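Local coordinates for macrophage receptor MARCO (Mus musculus, PDB 2OYA), which serves as a macrophage scavenger receptor in whose cysteine-rich domain a basic and an acidic cluster both contribute to ligand recognition, at residues 32-37 / 95-100; 64-69 / 84-89. All coordinates share one frame; numbering follows the deposited sequence. Where two conformers were deposited one is given.

In the fold
The two contacts illustrate how a small disulfide-bonded domain divides its work between interior and surface. Contact 1 is mostly buried, its centre about 7 Å from the centre of the chain, where the approach to helix 36-45 meets the start of strand 98-101 through one indole. Contact 2 lies farther out, about 12 Å from the chain centre, and joins the end strand 64-66 and the residues after it to an irregular loop, with backbone hydrogen bonds, ring faces and bridging waters. Their centres are about 13 Å apart, yet they touch: D33 of contact 1 probably hydrogen-bonds N68 of contact 2.

Contact 1: 32-37 / 95-100; sequences DDWDNN and EDAGVE
E95 faces D32 across the more open end of this contact, carboxylate to carboxylate. In one of the two conformers of D32 the nearest oxygens, D32 OD1 and E95 OE2, are 4.2 Å apart, and the carboxylate planes stand steeply to each other. This gathering of acids, with D67 also close to that copy of D32, is consistent with the acidic cluster described for this domain and may raise the proton affinity of one of them; the other oxygen of the glutamate, OE1, accepts a hydrogen bond from the backbone N of V92. Further along, A97 begins the buried part. Its CB sits over one face of the W34 indole, 3.5 Å from the centroid of the five-membered ring and only 9° off the ring normal, a clear CH-pi contact. The indole reaches this methyl because CG of W34 is anti to the backbone N (chi1 -179°), which lays the ring against A97. G98, without a side chain, contributes its carbonyl: W34 NE1 donates to G98 O at 3.0 Å. The bond is moderately bent, 148° at the hydrogen, with the oxygen somewhat out of the ring plane. It satisfies the polar atom of an otherwise apolar ring and limits its rotation. V99 then meets the six-membered part of the indole edge-on, CG1 lying in the ring plane 3.6 Å from W34 CZ2. Face, N-H and edge are thus engaged by three successive residues. F42 of helix 36-45 touches both W34 and V99, and A53 also packs on the tryptophan. Just after the indole, D35 takes the N-cap position of that helix. A tryptophan immediately before a capped helix, lodged against the last strand, here ties the helix to the three-stranded antiparallel sheet in the core of the scavenger receptor cysteine-rich fold.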
loop_
_atom_site.group_PDB
_atom_site.type_symbol
_atom_site.label_atom_id
_atom_site.label_comp_id
_atom_site.label_asym_id
_atom_site.label_seq_id
_atom_site.Cartn_x
_atom_site.Cartn_y
_atom_site.Cartn_z
ATOM N N ASP A 32 -5.130 -10.247 0.809
ATOM C CA ASP A 32 -4.983 -11.380 1.736
ATOM C C ASP A 32 -4.162 -10.928 2.942
ATOM O O ASP A 32 -3.000 -10.555 2.779
ATOM C CB ASP A 32 -4.249 -12.558 1.079
ATOM C CG ASP A 32 -5.016 -13.203 -0.068
ATOM O OD1 ASP A 32 -6.259 -13.057 -0.163
ATOM O OD2 ASP A 32 -4.348 -13.892 -0.877
ATOM N N ASP A 33 -4.760 -10.971 4.137
ATOM C CA ASP A 33 -4.067 -10.566 5.409
ATOM C C ASP A 33 -3.729 -9.075 5.487
ATOM O O ASP A 33 -2.996 -8.654 6.374
ATOM C CB ASP A 33 -2.758 -11.354 5.660
ATOM C CG ASP A 33 -2.969 -12.845 5.815
ATOM O OD1 ASP A 33 -4.045 -13.273 6.299
ATOM O OD2 ASP A 33 -2.010 -13.585 5.473
ATOM N N TRP A 34 -4.256 -8.277 4.559
ATOM C CA TRP A 34 -3.972 -6.843 4.520
ATOM C C TRP A 34 -4.768 -6.189 5.635
ATOM O O TRP A 34 -5.995 -6.247 5.646
ATOM C CB TRP A 34 -4.347 -6.267 3.162
ATOM C CG TRP A 34 -4.073 -4.798 2.981
ATOM C CD1 TRP A 34 -4.990 -3.777 2.958
ATOM C CD2 TRP A 34 -2.793 -4.197 2.756
ATOM N NE1 TRP A 34 -4.356 -2.576 2.733
ATOM C CE2 TRP A 34 -3.006 -2.806 2.606
ATOM C CE3 TRP A 34 -1.482 -4.701 2.670
ATOM C CZ2 TRP A 34 -1.951 -1.900 2.383
ATOM C CZ3 TRP A 34 -0.428 -3.803 2.439
ATOM C CH2 TRP A 34 -0.677 -2.412 2.305
ATOM N N ASP A 35 -4.063 -5.597 6.596
ATOM C CA ASP A 35 -4.739 -5.069 7.780
ATOM C C ASP A 35 -4.284 -3.633 8.114
ATOM O O ASP A 35 -3.498 -3.057 7.383
ATOM C CB ASP A 35 -4.615 -6.055 8.967
ATOM C CG ASP A 35 -3.203 -6.188 9.496
ATOM O OD1 ASP A 35 -2.973 -7.116 10.307
ATOM O OD2 ASP A 35 -2.319 -5.383 9.114
ATOM N N ASN A 36 -4.808 -3.052 9.200
ATOM C CA ASN A 36 -4.473 -1.665 9.560
ATOM C C ASN A 36 -2.979 -1.444 9.801
ATOM O O ASN A 36 -2.462 -0.353 9.533
ATOM C CB ASN A 36 -5.303 -1.207 10.761
ATOM C CG ASN A 36 -6.776 -0.951 10.395
ATOM O OD1 ASN A 36 -7.114 -0.721 9.227
ATOM N ND2 ASN A 36 -7.659 -1.013 11.397
ATOM N N ASN A 37 -2.299 -2.469 10.301
ATOM C CA ASN A 37 -0.850 -2.387 10.549
ATOM C C ASN A 37 -0.113 -2.249 9.231
ATOM O O ASN A 37 0.765 -1.396 9.090
ATOM C CB ASN A 37 -0.336 -3.609 11.326
ATOM C CG ASN A 37 -0.752 -3.589 12.786
ATOM O OD1 ASN A 37 -0.997 -2.531 13.369
ATOM N ND2 ASN A 37 -0.844 -4.768 13.382
ATOM N N GLU A 95 -9.196 -8.208 -5.954
ATOM C CA GLU A 95 -8.770 -8.341 -4.563
ATOM C C GLU A 95 -7.708 -7.302 -4.199
ATOM O O GLU A 95 -7.127 -7.382 -3.103
ATOM C CB GLU A 95 -8.197 -9.746 -4.309
ATOM C CG GLU A 95 -9.167 -10.876 -4.687
ATOM C CD GLU A 95 -8.561 -12.241 -4.542
ATOM O OE1 GLU A 95 -7.886 -12.689 -5.488
ATOM O OE2 GLU A 95 -8.757 -12.880 -3.479
ATOM N N ASP A 96 -7.433 -6.354 -5.105
ATOM C CA ASP A 96 -6.388 -5.344 -4.843
ATOM C C ASP A 96 -6.723 -4.550 -3.600
ATOM O O ASP A 96 -7.833 -4.031 -3.459
ATOM C CB ASP A 96 -6.173 -4.363 -6.002
ATOM C CG ASP A 96 -5.473 -4.987 -7.215
ATOM O OD1 ASP A 96 -4.812 -6.038 -7.088
ATOM O OD2 ASP A 96 -5.581 -4.384 -8.299
ATOM N N ALA A 97 -5.741 -4.470 -2.700
ATOM C CA ALA A 97 -5.879 -3.792 -1.428
ATOM C C ALA A 97 -5.870 -2.275 -1.622
ATOM O O ALA A 97 -5.176 -1.747 -2.495
ATOM C CB ALA A 97 -4.739 -4.204 -0.504
ATOM N N GLY A 98 -6.642 -1.580 -0.799
ATOM C CA GLY A 98 -6.584 -0.126 -0.748
ATOM C C GLY A 98 -6.230 0.389 0.645
ATOM O O GLY A 98 -6.095 -0.382 1.605
ATOM N N VAL A 99 -6.085 1.701 0.730
ATOM C CA VAL A 99 -5.741 2.365 1.981
ATOM C C VAL A 99 -6.523 3.663 2.089
ATOM O O VAL A 99 -6.846 4.288 1.068
ATOM C CB VAL A 99 -4.210 2.697 2.077
ATOM C CG1 VAL A 99 -3.382 1.422 2.125
ATOM C CG2 VAL A 99 -3.750 3.616 0.931
ATOM N N GLU A 100 -6.828 4.053 3.327
ATOM C CA GLU A 100 -7.218 5.421 3.656
ATOM C C GLU A 100 -6.093 5.941 4.568
ATOM O O GLU A 100 -5.970 5.514 5.717
ATOM C CB GLU A 100 -8.562 5.460 4.405
ATOM C CG GLU A 100 -9.037 6.897 4.705
ATOM C CD GLU A 100 -10.199 6.951 5.689
ATOM O OE1 GLU A 100 -11.338 7.189 5.250
ATOM O OE2 GLU A 100 -9.967 6.731 6.896
#

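Contact 2: 64-69 / 84-89; sequences IWLDNV and NSWGNH. With SO4 (sulfate ion), chain C.
L66 and W86 form the tight side of this contact. CD2 of the leucine lies over one face of the indole, 3.5 Å from the centroid of its six-membered ring, while W65 CB meets the ring's edge in plane. Beside them G87 N donates to W65 O at 2.7 Å, almost straight at 170°, and fastens the type II turn S85-N88 to the strand. Y22 stacks on W86 from outside the two segments. At the other end, N84 N donates to D67 O at 3.0 Å. I64 CB lies above the centre of the H89 imidazole, 3.8 Å from its centroid; with CG between the backbone N and carbonyl carbon (chi1 68°), that ring turns back over I64, and ND1 is engaged by C91 N. Two waters complete the joint, one accepting from I64 N and bound to H89 NE2, the other accepting from D67 N and donating to S85 O.

On the solvent side, exposed S85 and N88 barely touch 64-69. On the sulfate side of the turn, W86 N donates to O1 at 2.8 Å. The chemistry implies a loop held by two main-chain bonds together with apolar contacts on ring faces, with a backbone N-H that can donate to an anion, here a sulfate probably supplied by the crystallisation liquor.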
loop_
_atom_site.group_PDB
_atom_site.type_symbol
_atom_site.label_atom_id
_atom_site.label_comp_id
_atom_site.label_asym_id
_atom_site.label_seq_id
_atom_site.Cartn_x
_atom_site.Cartn_y
_atom_site.Cartn_z
ATOM N N ILE A 64 0.617 -8.225 -9.759
ATOM C CA ILE A 64 0.278 -8.148 -8.341
ATOM C C ILE A 64 1.592 -8.470 -7.628
ATOM O O ILE A 64 2.060 -9.603 -7.651
ATOM C CB ILE A 64 -0.872 -9.115 -7.959
ATOM C CG1 ILE A 64 -2.147 -8.763 -8.761
ATOM C CG2 ILE A 64 -1.156 -9.058 -6.437
ATOM C CD1 ILE A 64 -3.226 -9.850 -8.735
ATOM N N TRP A 65 2.228 -7.462 -7.046
ATOM C CA TRP A 65 3.563 -7.695 -6.475
ATOM C C TRP A 65 3.603 -8.318 -5.082
ATOM O O TRP A 65 4.558 -9.024 -4.755
ATOM C CB TRP A 65 4.378 -6.411 -6.437
ATOM C CG TRP A 65 4.909 -5.925 -7.766
ATOM C CD1 TRP A 65 4.893 -4.653 -8.221
ATOM C CD2 TRP A 65 5.567 -6.711 -8.783
ATOM N NE1 TRP A 65 5.494 -4.579 -9.462
ATOM C CE2 TRP A 65 5.923 -5.826 -9.824
ATOM C CE3 TRP A 65 5.893 -8.071 -8.902
ATOM C CZ2 TRP A 65 6.564 -6.256 -10.991
ATOM C CZ3 TRP A 65 6.550 -8.499 -10.067
ATOM C CH2 TRP A 65 6.876 -7.589 -11.089
ATOM N N LEU A 66 2.621 -7.991 -4.249
ATOM C CA LEU A 66 2.617 -8.421 -2.840
ATOM C C LEU A 66 1.350 -9.176 -2.450
ATOM O O LEU A 66 0.267 -8.905 -2.972
ATOM C CB LEU A 66 2.794 -7.218 -1.912
ATOM C CG LEU A 66 4.132 -6.477 -1.971
ATOM C CD1 LEU A 66 4.070 -5.247 -1.067
ATOM C CD2 LEU A 66 5.294 -7.412 -1.593
ATOM N N ASP A 67 1.510 -10.136 -1.543
ATOM C CA ASP A 67 0.401 -10.932 -1.018
ATOM C C ASP A 67 0.803 -11.373 0.394
ATOM O O ASP A 67 2.003 -11.470 0.712
ATOM C CB ASP A 67 0.149 -12.149 -1.926
ATOM C CG ASP A 67 -1.132 -12.896 -1.593
ATOM O OD1 ASP A 67 -1.970 -12.356 -0.858
ATOM O OD2 ASP A 67 -1.321 -14.024 -2.124
ATOM N N ASN A 68 -0.199 -11.595 1.239
ATOM C CA ASN A 68 0.008 -11.993 2.635
ATOM C C ASN A 68 0.991 -11.095 3.369
ATOM O O ASN A 68 1.871 -11.574 4.089
ATOM C CB ASN A 68 0.420 -13.472 2.716
ATOM C CG ASN A 68 -0.554 -14.369 1.995
ATOM O OD1 ASN A 68 -0.222 -14.972 0.972
ATOM N ND2 ASN A 68 -1.790 -14.404 2.478
ATOM N N VAL A 69 0.827 -9.778 3.182
ATOM C CA VAL A 69 1.638 -8.819 3.923
ATOM C C VAL A 69 1.270 -8.895 5.410
ATOM O O VAL A 69 0.088 -8.822 5.770
ATOM C CB VAL A 69 1.457 -7.385 3.387
ATOM C CG1 VAL A 69 2.376 -6.401 4.127
ATOM C CG2 VAL A 69 1.729 -7.341 1.867
ATOM N N ASN A 84 4.633 -12.656 1.424
ATOM C CA ASN A 84 5.003 -13.646 0.412
ATOM C C ASN A 84 6.222 -13.147 -0.364
ATOM O O ASN A 84 6.519 -11.946 -0.352
ATOM C CB ASN A 84 3.854 -13.887 -0.579
ATOM C CG ASN A 84 2.830 -14.916 -0.100
ATOM O OD1 ASN A 84 1.988 -15.369 -0.893
ATOM N ND2 ASN A 84 2.885 -15.287 1.171
ATOM N N SER A 85 6.922 -14.062 -1.040
ATOM C CA SER A 85 7.909 -13.697 -2.058
ATOM C C SER A 85 7.267 -12.648 -2.980
ATOM O O SER A 85 6.079 -12.737 -3.263
ATOM C CB SER A 85 8.290 -14.925 -2.892
ATOM O OG SER A 85 8.952 -15.901 -2.127
ATOM N N TRP A 86 8.046 -11.658 -3.427
ATOM C CA TRP A 86 7.541 -10.669 -4.375
ATOM C C TRP A 86 7.036 -11.380 -5.625
ATOM O O TRP A 86 7.737 -12.245 -6.183
ATOM C CB TRP A 86 8.629 -9.688 -4.765
ATOM C CG TRP A 86 9.034 -8.715 -3.691
ATOM C CD1 TRP A 86 10.012 -8.886 -2.741
ATOM C CD2 TRP A 86 8.496 -7.413 -3.482
ATOM N NE1 TRP A 86 10.098 -7.771 -1.937
ATOM C CE2 TRP A 86 9.182 -6.846 -2.375
ATOM C CE3 TRP A 86 7.486 -6.662 -4.114
ATOM C CZ2 TRP A 86 8.909 -5.562 -1.904
ATOM C CZ3 TRP A 86 7.221 -5.363 -3.640
ATOM C CH2 TRP A 86 7.932 -4.838 -2.549
ATOM N N GLY A 87 5.812 -11.041 -6.027
ATOM C CA GLY A 87 5.176 -11.597 -7.207
ATOM C C GLY A 87 4.531 -12.965 -7.028
ATOM O O GLY A 87 3.922 -13.479 -7.972
ATOM N N ASN A 88 4.681 -13.556 -5.839
ATOM C CA ASN A 88 4.044 -14.841 -5.489
ATOM C C ASN A 88 2.667 -14.625 -4.862
ATOM O O ASN A 88 2.573 -14.242 -3.700
ATOM C CB ASN A 88 4.956 -15.650 -4.541
ATOM C CG ASN A 88 4.344 -16.997 -4.098
ATOM O OD1 ASN A 88 4.594 -17.454 -2.984
ATOM N ND2 ASN A 88 3.572 -17.632 -4.967
ATOM N N HIS A 89 1.611 -14.868 -5.642
ATOM C CA HIS A 89 0.230 -14.668 -5.174
ATOM C C HIS A 89 -0.725 -15.679 -5.818
ATOM O O HIS A 89 -0.406 -16.290 -6.835
ATOM C CB HIS A 89 -0.236 -13.241 -5.520
ATOM C CG HIS A 89 -0.395 -13.016 -6.994
ATOM N ND1 HIS A 89 -1.576 -13.270 -7.656
ATOM C CD2 HIS A 89 0.498 -12.652 -7.944
ATOM C CE1 HIS A 89 -1.414 -13.034 -8.947
ATOM N NE2 HIS A 89 -0.162 -12.661 -9.146
HETATM S S SO4 C . 11.818 -12.383 -2.146
HETATM O O1 SO4 C . 10.822 -12.195 -3.221
HETATM O O2 SO4 C . 11.181 -12.371 -0.828
HETATM O O3 SO4 C . 12.489 -13.663 -2.360
HETATM O O4 SO4 C . 12.824 -11.330 -2.224
HETATM O O HOH W 1 0.754 -10.960 -11.013
HETATM O O HOH W 2 4.435 -10.929 -1.809
#